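PDB 3IS6: putative permease protein, ABC transporter from Porphyromonas gingivalis, which probably takes part in transport across the cell membrane as an ABC-type permease, here as a fragment containing its MacB-like periplasmic core domain. Local coordinates for residues A[7-19]-A[181-193]. Numbering follows the deposited sequence.
Sequences DFPHHDRICIVKT and IAYVRLRPGVSPE
Cys15 and Val184 form the hydrogen-bonded pair between the non-hydrogen-bonded pairs Ile14–Arg185 and Ile16–Tyr183 of two antiparallel strands: Cys15 N reaches Val184 O at 2.9 Å, and Val184 N returns a nearly straight bond (174°) to Cys15 O. The strands belong to the mixed sheet of the MacB-like periplasmic core domain, where 181-186 pairs with both 14-23 and 54-70. Side chains pack tightly on both faces. On one, Val17 CG2 sits 3.7 Å from Ala182 CB and also meets Val184 CG2, while Cys15 SG lies against Leu186 CD1; helix 43-50 covers Val17 and Ala182. On the other, Ile16 and Tyr183 run side by side, with Ile16 CG2 3.6 Å from Tyr183 CD1. At Val17 the strands part: Val17 N still reaches Ala182 O directly (3.2 Å), but the return from Ala182 N to Val17 O passes through a water.

The opposite end is polar, opening to solvent at His10 and Pro188 while Arg185 stays buried. The Arg13 chain turns at chi3 (-88°), bringing NH1 within 2.9 Å of Leu186 O, near the guanidinium plane; the Pro188 ring lies over one face, toward the rim. His10 CD2 stands 3.8 Å above the centre of the Arg185 guanidinium. Because Arg13 and Arg185 each form a salt bridge to Glu55, on strand 54-70, this carboxylate probably offsets their like charges, joining the polar end electrostatically to a sheet whose interior is held by backbone bonds and apolar packing.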
ATOM      1  N   ASP A   7      28.903  10.103 -12.506  1.00 21.40           N
ATOM      2  CA  ASP A   7      28.833   9.957 -11.092  1.00 21.01           C
ATOM      3  C   ASP A   7      27.640  10.741 -10.581  1.00 20.45           C
ATOM      4  O   ASP A   7      27.317  11.754 -11.107  1.00 19.72           O
ATOM      5  CB  ASP A   7      30.051  10.527 -10.436  1.00 21.18           C
ATOM      6  CG  ASP A   7      31.313   9.880 -10.885  1.00 22.33           C
ATOM      7  OD1 ASP A   7      31.366   8.672 -11.050  1.00 20.83           O
ATOM      8  OD2 ASP A   7      32.270  10.623 -11.043  1.00 25.73           O
ATOM      9  N   PHE A   8      27.044  10.261  -9.513  1.00 18.87           N
ATOM     10  CA  PHE A   8      26.019  10.978  -8.816  1.00 17.78           C
ATOM     11  C   PHE A   8      26.658  12.201  -8.133  1.00 18.04           C
ATOM     12  O   PHE A   8      27.831  12.218  -7.901  1.00 16.48           O
ATOM     13  CB  PHE A   8      25.393  10.079  -7.783  1.00 16.84           C
ATOM     14  CG  PHE A   8      24.593   8.950  -8.349  1.00 17.97           C
ATOM     15  CD1 PHE A   8      23.733   9.139  -9.399  1.00 15.90           C
ATOM     16  CD2 PHE A   8      24.680   7.701  -7.807  1.00 15.64           C
ATOM     17  CE1 PHE A   8      22.997   8.114  -9.892  1.00 15.10           C
ATOM     18  CE2 PHE A   8      23.954   6.683  -8.299  1.00 15.93           C
ATOM     19  CZ  PHE A   8      23.116   6.884  -9.343  1.00 17.00           C
ATOM     20  N   PRO A   9      25.876  13.212  -7.808  1.00 18.67           N
ATOM     21  CA  PRO A   9      26.427  14.381  -7.136  1.00 18.96           C
ATOM     22  C   PRO A   9      26.992  14.037  -5.768  1.00 19.14           C
ATOM     23  O   PRO A   9      26.391  13.322  -5.044  1.00 18.28           O
ATOM     24  CB  PRO A   9      25.204  15.265  -6.978  1.00 19.34           C
ATOM     25  CG  PRO A   9      24.343  14.873  -8.019  1.00 19.80           C
ATOM     26  CD  PRO A   9      24.500  13.453  -8.225  1.00 18.56           C
ATOM     27  N   HIS A  10      28.171  14.529  -5.447  1.00 19.02           N
ATOM     28  CA  HIS A  10      28.726  14.343  -4.141  1.00 19.40           C
ATOM     29  C   HIS A  10      28.785  12.888  -3.723  1.00 19.27           C
ATOM     30  O   HIS A  10      28.561  12.571  -2.595  1.00 19.01           O
ATOM     31  CB  HIS A  10      27.946  15.148  -3.154  1.00 19.59           C
ATOM     32  CG  HIS A  10      27.633  16.516  -3.640  1.00 21.86           C
ATOM     33  ND1 HIS A  10      28.596  17.470  -3.834  1.00 21.94           N
ATOM     34  CD2 HIS A  10      26.466  17.086  -3.992  1.00 21.99           C
ATOM     35  CE1 HIS A  10      28.041  18.568  -4.284  1.00 23.94           C
ATOM     36  NE2 HIS A  10      26.748  18.361  -4.392  1.00 23.65           N
ATOM     37  N   HIS A  11      29.117  12.019  -4.658  1.00 19.20           N
ATOM     38  CA  HIS A  11      28.986  10.586  -4.470  1.00 19.55           C
ATOM     39  C   HIS A  11      29.865  10.033  -3.397  1.00 19.84           C
ATOM     40  O   HIS A  11      29.578   9.047  -2.795  1.00 19.51           O
ATOM     41  CB  HIS A  11      29.157   9.839  -5.761  1.00 19.69           C
ATOM     42  CG  HIS A  11      30.558   9.753  -6.212  1.00 21.30           C
ATOM     43  ND1 HIS A  11      31.180  10.772  -6.882  1.00 22.43           N
ATOM     44  CD2 HIS A  11      31.469   8.770  -6.090  1.00 22.70           C
ATOM     45  CE1 HIS A  11      32.417  10.419  -7.153  1.00 23.29           C
ATOM     46  NE2 HIS A  11      32.618   9.213  -6.678  1.00 23.02           N
ATOM     47  N   ASP A  12      30.946  10.738  -3.162  1.00 20.00           N
ATOM     48  CA  ASP A  12      31.880  10.422  -2.123  1.00 20.74           C
ATOM     49  C   ASP A  12      31.251  10.585  -0.757  1.00 19.66           C
ATOM     50  O   ASP A  12      31.724  10.047   0.180  1.00 19.67           O
ATOM     51  CB  ASP A  12      33.113  11.290  -2.281  1.00 21.40           C
ATOM     52  CG  ASP A  12      32.767  12.719  -2.656  1.00 25.42           C
ATOM     53  OD1 ASP A  12      32.340  12.985  -3.789  1.00 27.25           O
ATOM     54  OD2 ASP A  12      32.905  13.584  -1.786  1.00 29.48           O
ATOM     55  N   ARG A  13      30.191  11.362  -0.667  1.00 19.04           N
ATOM     56  CA  ARG A  13      29.506  11.607   0.592  1.00 18.10           C
ATOM     57  C   ARG A  13      28.162  10.897   0.796  1.00 18.01           C
ATOM     58  O   ARG A  13      27.479  11.150   1.739  1.00 17.72           O
ATOM     59  CB  ARG A  13      29.340  13.107   0.816  1.00 18.79           C
ATOM     60  CG  ARG A  13      30.634  13.832   0.963  1.00 18.69           C
ATOM     61  CD  ARG A  13      30.441  15.254   1.373  1.00 21.99           C
ATOM     62  NE  ARG A  13      30.255  16.146   0.260  1.00 22.51           N
ATOM     63  CZ  ARG A  13      29.238  16.970   0.158  1.00 24.31           C
ATOM     64  NH1 ARG A  13      28.331  16.984   1.084  1.00 24.95           N
ATOM     65  NH2 ARG A  13      29.120  17.759  -0.870  1.00 23.85           N
ATOM     66  N   ILE A  14      27.794  10.017  -0.105  1.00 17.00           N
ATOM     67  CA  ILE A  14      26.550   9.297   0.036  1.00 17.10           C
ATOM     68  C   ILE A  14      26.738   7.973   0.734  1.00 17.08           C
ATOM     69  O   ILE A  14      27.589   7.232   0.396  1.00 15.02           O
ATOM     70  CB  ILE A  14      25.902   9.030  -1.318  1.00 17.31           C
ATOM     71  CG1 ILE A  14      25.720  10.323  -2.078  1.00 18.16           C
ATOM     72  CG2 ILE A  14      24.622   8.319  -1.147  1.00 16.98           C
ATOM     73  CD1 ILE A  14      25.274  10.134  -3.442  1.00 19.85           C
ATOM     74  N   CYS A  15      25.879   7.720   1.700  1.00 16.94           N
ATOM     75  CA  CYS A  15      25.813   6.503   2.457  1.00 17.31           C
ATOM     76  C   CYS A  15      24.415   5.893   2.361  1.00 16.96           C
ATOM     77  O   CYS A  15      23.501   6.548   2.002  1.00 16.92           O
ATOM     78  CB  CYS A  15      26.109   6.773   3.919  1.00 17.13           C
ATOM     79  SG  CYS A  15      27.706   7.428   4.291  1.00 21.34           S
ATOM     80  N   ILE A  16      24.297   4.628   2.700  1.00 16.46           N
ATOM     81  CA  ILE A  16      23.035   3.990   2.912  1.00 16.19           C
ATOM     82  C   ILE A  16      22.977   3.539   4.348  1.00 15.65           C
ATOM     83  O   ILE A  16      23.984   3.417   4.988  1.00 14.76           O
ATOM     84  CB  ILE A  16      22.744   2.793   1.981  1.00 17.15           C
ATOM     85  CG1 ILE A  16      23.758   1.689   2.133  1.00 17.63           C
ATOM     86  CG2 ILE A  16      22.670   3.211   0.564  1.00 17.80           C
ATOM     87  CD1 ILE A  16      23.229   0.320   1.786  1.00 19.90           C
ATOM     88  N   VAL A  17      21.781   3.292   4.833  1.00 13.95           N
ATOM     89  CA  VAL A  17      21.590   2.895   6.184  1.00 12.60           C
ATOM     90  C   VAL A  17      21.460   1.409   6.255  1.00 11.35           C
ATOM     91  O   VAL A  17      20.593   0.845   5.695  1.00 13.07           O
ATOM     92  CB  VAL A  17      20.332   3.485   6.778  1.00 12.37           C
ATOM     93  CG1 VAL A  17      20.201   3.090   8.133  1.00 10.96           C
ATOM     94  CG2 VAL A  17      20.293   4.960   6.633  1.00 12.17           C
ATOM     95  N   LYS A  18      22.359   0.815   7.001  1.00  8.43           N
ATOM     96  CA  LYS A  18      22.386  -0.602   7.247  1.00  7.00           C
ATOM     97  C   LYS A  18      21.952  -0.914   8.668  1.00  5.81           C
ATOM     98  O   LYS A  18      21.962  -0.077   9.515  1.00  4.37           O
ATOM     99  CB  LYS A  18      23.773  -1.190   6.997  1.00  7.08           C
ATOM    100  CG  LYS A  18      24.366  -0.879   5.673  1.00  7.49           C
ATOM    101  CD  LYS A  18      24.565  -2.099   4.873  1.00 10.02           C
ATOM    102  CE  LYS A  18      25.043  -3.209   5.701  1.00 10.70           C
ATOM    103  NZ  LYS A  18      24.539  -4.443   5.230  1.00 12.94           N
ATOM    104  N   THR A  19      21.545  -2.142   8.879  1.00  4.37           N
ATOM    105  CA  THR A  19      21.082  -2.598  10.151  1.00  3.56           C
ATOM    106  C   THR A  19      21.834  -3.849  10.519  1.00  3.91           C
ATOM    107  O   THR A  19      21.942  -4.743   9.715  1.00  3.57           O
ATOM    108  CB  THR A  19      19.614  -2.953  10.081  1.00  2.98           C
ATOM    109  OG1 THR A  19      18.896  -1.902   9.452  1.00  2.55           O
ATOM    110  CG2 THR A  19      19.054  -3.189  11.433  1.00  2.01           C
ATOM    111  N   ILE A 181      15.106   1.679   1.024  1.00  8.54           N
ATOM    112  CA  ILE A 181      16.497   1.978   1.055  1.00  8.89           C
ATOM    113  C   ILE A 181      16.615   3.433   1.442  1.00  9.35           C
ATOM    114  O   ILE A 181      15.978   4.268   0.885  1.00  6.84           O
ATOM    115  CB  ILE A 181      17.159   1.795  -0.274  1.00  8.30           C
ATOM    116  CG1 ILE A 181      16.986   0.384  -0.798  1.00  8.42           C
ATOM    117  CG2 ILE A 181      18.580   2.100  -0.165  1.00  8.13           C
ATOM    118  CD1 ILE A 181      17.473   0.216  -2.120  1.00  6.37           C
ATOM    119  N   ALA A 182      17.438   3.709   2.418  1.00 10.18           N
ATOM    120  CA  ALA A 182      17.594   5.054   2.883  1.00 11.56           C
ATOM    121  C   ALA A 182      18.966   5.558   2.532  1.00 12.56           C
ATOM    122  O   ALA A 182      19.931   5.014   2.948  1.00 13.54           O
ATOM    123  CB  ALA A 182      17.405   5.096   4.324  1.00 12.30           C
ATOM    124  N   TYR A 183      19.001   6.619   1.764  1.00 12.36           N
ATOM    125  CA  TYR A 183      20.207   7.230   1.319  1.00 12.25           C
ATOM    126  C   TYR A 183      20.429   8.509   2.091  1.00 12.70           C
ATOM    127  O   TYR A 183      19.544   9.286   2.251  1.00 11.16           O
ATOM    128  CB  TYR A 183      20.134   7.552  -0.146  1.00 11.52           C
ATOM    129  CG  TYR A 183      19.900   6.384  -1.083  1.00 12.92           C
ATOM    130  CD1 TYR A 183      20.933   5.606  -1.525  1.00 11.29           C
ATOM    131  CD2 TYR A 183      18.636   6.063  -1.522  1.00 10.23           C
ATOM    132  CE1 TYR A 183      20.723   4.588  -2.367  1.00  9.67           C
ATOM    133  CE2 TYR A 183      18.425   5.026  -2.360  1.00  8.34           C
ATOM    134  CZ  TYR A 183      19.468   4.296  -2.789  1.00  8.88           C
ATOM    135  OH  TYR A 183      19.248   3.272  -3.633  1.00  8.92           O
ATOM    136  N   VAL A 184      21.636   8.685   2.565  1.00 13.44           N
ATOM    137  CA  VAL A 184      22.002   9.821   3.357  1.00 14.77           C
ATOM    138  C   VAL A 184      23.238  10.509   2.815  1.00 15.93           C
ATOM    139  O   VAL A 184      24.247   9.889   2.669  1.00 16.83           O
ATOM    140  CB  VAL A 184      22.322   9.354   4.751  1.00 15.39           C
ATOM    141  CG1 VAL A 184      22.641  10.459   5.622  1.00 15.12           C
ATOM    142  CG2 VAL A 184      21.242   8.579   5.309  1.00 16.21           C
ATOM    143  N   ARG A 185      23.171  11.798   2.556  1.00 16.00           N
ATOM    144  CA  ARG A 185      24.344  12.540   2.190  1.00 16.14           C
ATOM    145  C   ARG A 185      24.850  13.377   3.346  1.00 16.58           C
ATOM    146  O   ARG A 185      24.172  14.226   3.821  1.00 16.47           O
ATOM    147  CB  ARG A 185      24.069  13.436   1.007  1.00 16.40           C
ATOM    148  CG  ARG A 185      25.257  14.141   0.473  1.00 15.69           C
ATOM    149  CD  ARG A 185      24.907  15.458  -0.096  1.00 18.39           C
ATOM    150  NE  ARG A 185      24.175  15.328  -1.317  1.00 21.40           N
ATOM    151  CZ  ARG A 185      23.328  16.225  -1.762  1.00 20.60           C
ATOM    152  NH1 ARG A 185      23.150  17.345  -1.100  1.00 19.60           N
ATOM    153  NH2 ARG A 185      22.685  16.012  -2.872  1.00 19.38           N
ATOM    154  N   LEU A 186      26.062  13.095   3.774  1.00 16.75           N
ATOM    155  CA  LEU A 186      26.723  13.823   4.827  1.00 17.39           C
ATOM    156  C   LEU A 186      27.425  15.101   4.379  1.00 18.12           C
ATOM    157  O   LEU A 186      27.884  15.199   3.283  1.00 18.14           O
ATOM    158  CB  LEU A 186      27.721  12.918   5.522  1.00 17.06           C
ATOM    159  CG  LEU A 186      27.223  11.568   5.938  1.00 18.17           C
ATOM    160  CD1 LEU A 186      28.298  10.699   6.352  1.00 19.18           C
ATOM    161  CD2 LEU A 186      26.240  11.702   6.992  1.00 18.68           C
ATOM    162  N   ARG A 187      27.557  16.051   5.285  1.00 18.69           N
ATOM    163  CA  ARG A 187      28.374  17.212   5.044  1.00 19.88           C
ATOM    164  C   ARG A 187      29.842  16.842   5.041  1.00 19.87           C
ATOM    165  O   ARG A 187      30.249  15.874   5.626  1.00 19.18           O
ATOM    166  CB  ARG A 187      28.138  18.271   6.094  1.00 20.41           C
ATOM    167  CG  ARG A 187      26.758  18.392   6.527  1.00 22.96           C
ATOM    168  CD  ARG A 187      26.362  19.828   6.742  1.00 28.31           C
ATOM    169  NE  ARG A 187      24.965  19.966   7.125  1.00 31.17           N
ATOM    170  CZ  ARG A 187      24.057  20.598   6.398  1.00 31.92           C
ATOM    171  NH1 ARG A 187      24.399  21.176   5.262  1.00 31.55           N
ATOM    172  NH2 ARG A 187      22.816  20.662   6.821  1.00 31.54           N
ATOM    173  N   PRO A 188      30.643  17.663   4.406  1.00 20.26           N
ATOM    174  CA  PRO A 188      32.056  17.363   4.259  1.00 20.15           C
ATOM    175  C   PRO A 188      32.704  17.186   5.610  1.00 20.41           C
ATOM    176  O   PRO A 188      32.418  17.888   6.535  1.00 20.08           O
ATOM    177  CB  PRO A 188      32.587  18.624   3.619  1.00 20.21           C
ATOM    178  CG  PRO A 188      31.486  19.180   2.961  1.00 20.54           C
ATOM    179  CD  PRO A 188      30.318  18.941   3.786  1.00 20.48           C
ATOM    180  N   GLY A 189      33.544  16.191   5.721  1.00 20.57           N
ATOM    181  CA  GLY A 189      34.251  15.949   6.944  1.00 20.81           C
ATOM    182  C   GLY A 189      33.575  15.132   8.012  1.00 20.90           C
ATOM    183  O   GLY A 189      34.199  14.834   9.012  1.00 20.79           O
ATOM    184  N   VAL A 190      32.328  14.739   7.803  1.00 20.35           N
ATOM    185  CA  VAL A 190      31.648  13.909   8.771  1.00 20.46           C
ATOM    186  C   VAL A 190      31.815  12.438   8.461  1.00 20.53           C
ATOM    187  O   VAL A 190      31.468  11.977   7.409  1.00 20.54           O
ATOM    188  CB  VAL A 190      30.177  14.202   8.798  1.00 20.61           C
ATOM    189  CG1 VAL A 190      29.470  13.251   9.685  1.00 19.75           C
ATOM    190  CG2 VAL A 190      29.919  15.612   9.186  1.00 20.73           C
ATOM    191  N   SER A 191      32.366  11.696   9.383  1.00 20.66           N
ATOM    192  CA  SER A 191      32.508  10.290   9.176  1.00 20.91           C
ATOM    193  C   SER A 191      31.249   9.600   9.566  1.00 20.75           C
ATOM    194  O   SER A 191      30.644   9.948  10.527  1.00 20.95           O
ATOM    195  CB  SER A 191      33.650   9.745   9.973  1.00 21.39           C
ATOM    196  OG  SER A 191      33.249   9.625  11.294  1.00 23.19           O
ATOM    197  N   PRO A 192      30.882   8.580   8.820  1.00 20.22           N
ATOM    198  CA  PRO A 192      29.658   7.856   9.082  1.00 20.30           C
ATOM    199  C   PRO A 192      29.688   7.221  10.438  1.00 20.62           C
ATOM    200  O   PRO A 192      28.711   7.194  11.119  1.00 20.43           O
ATOM    201  CB  PRO A 192      29.643   6.809   7.985  1.00 20.06           C
ATOM    202  CG  PRO A 192      30.743   7.119   7.096  1.00 20.09           C
ATOM    203  CD  PRO A 192      31.307   8.402   7.438  1.00 20.01           C
ATOM    204  N   GLU A 193      30.834   6.717  10.830  1.00 20.85           N
ATOM    205  CA  GLU A 193      30.960   6.027  12.100  1.00 21.30           C
ATOM    206  C   GLU A 193      30.756   6.896  13.308  1.00 21.24           C
ATOM    207  O   GLU A 193      30.405   6.441  14.349  1.00 21.15           O
ATOM    208  CB  GLU A 193      32.270   5.291  12.191  1.00 22.08           C
ATOM    209  CG  GLU A 193      32.478   4.296  11.094  1.00 23.69           C
ATOM    210  CD  GLU A 193      33.306   4.829   9.983  1.00 26.09           C
ATOM    211  OE1 GLU A 193      33.468   6.045   9.868  1.00 25.31           O
ATOM    212  OE2 GLU A 193      33.790   4.011   9.216  1.00 27.53           O
TER
HETATM  213  O   HOH W   1      23.962  13.649  -3.688  1.00 19.47           O
HETATM  214  O   HOH W   2      18.958   1.247   3.527  1.00 14.64           O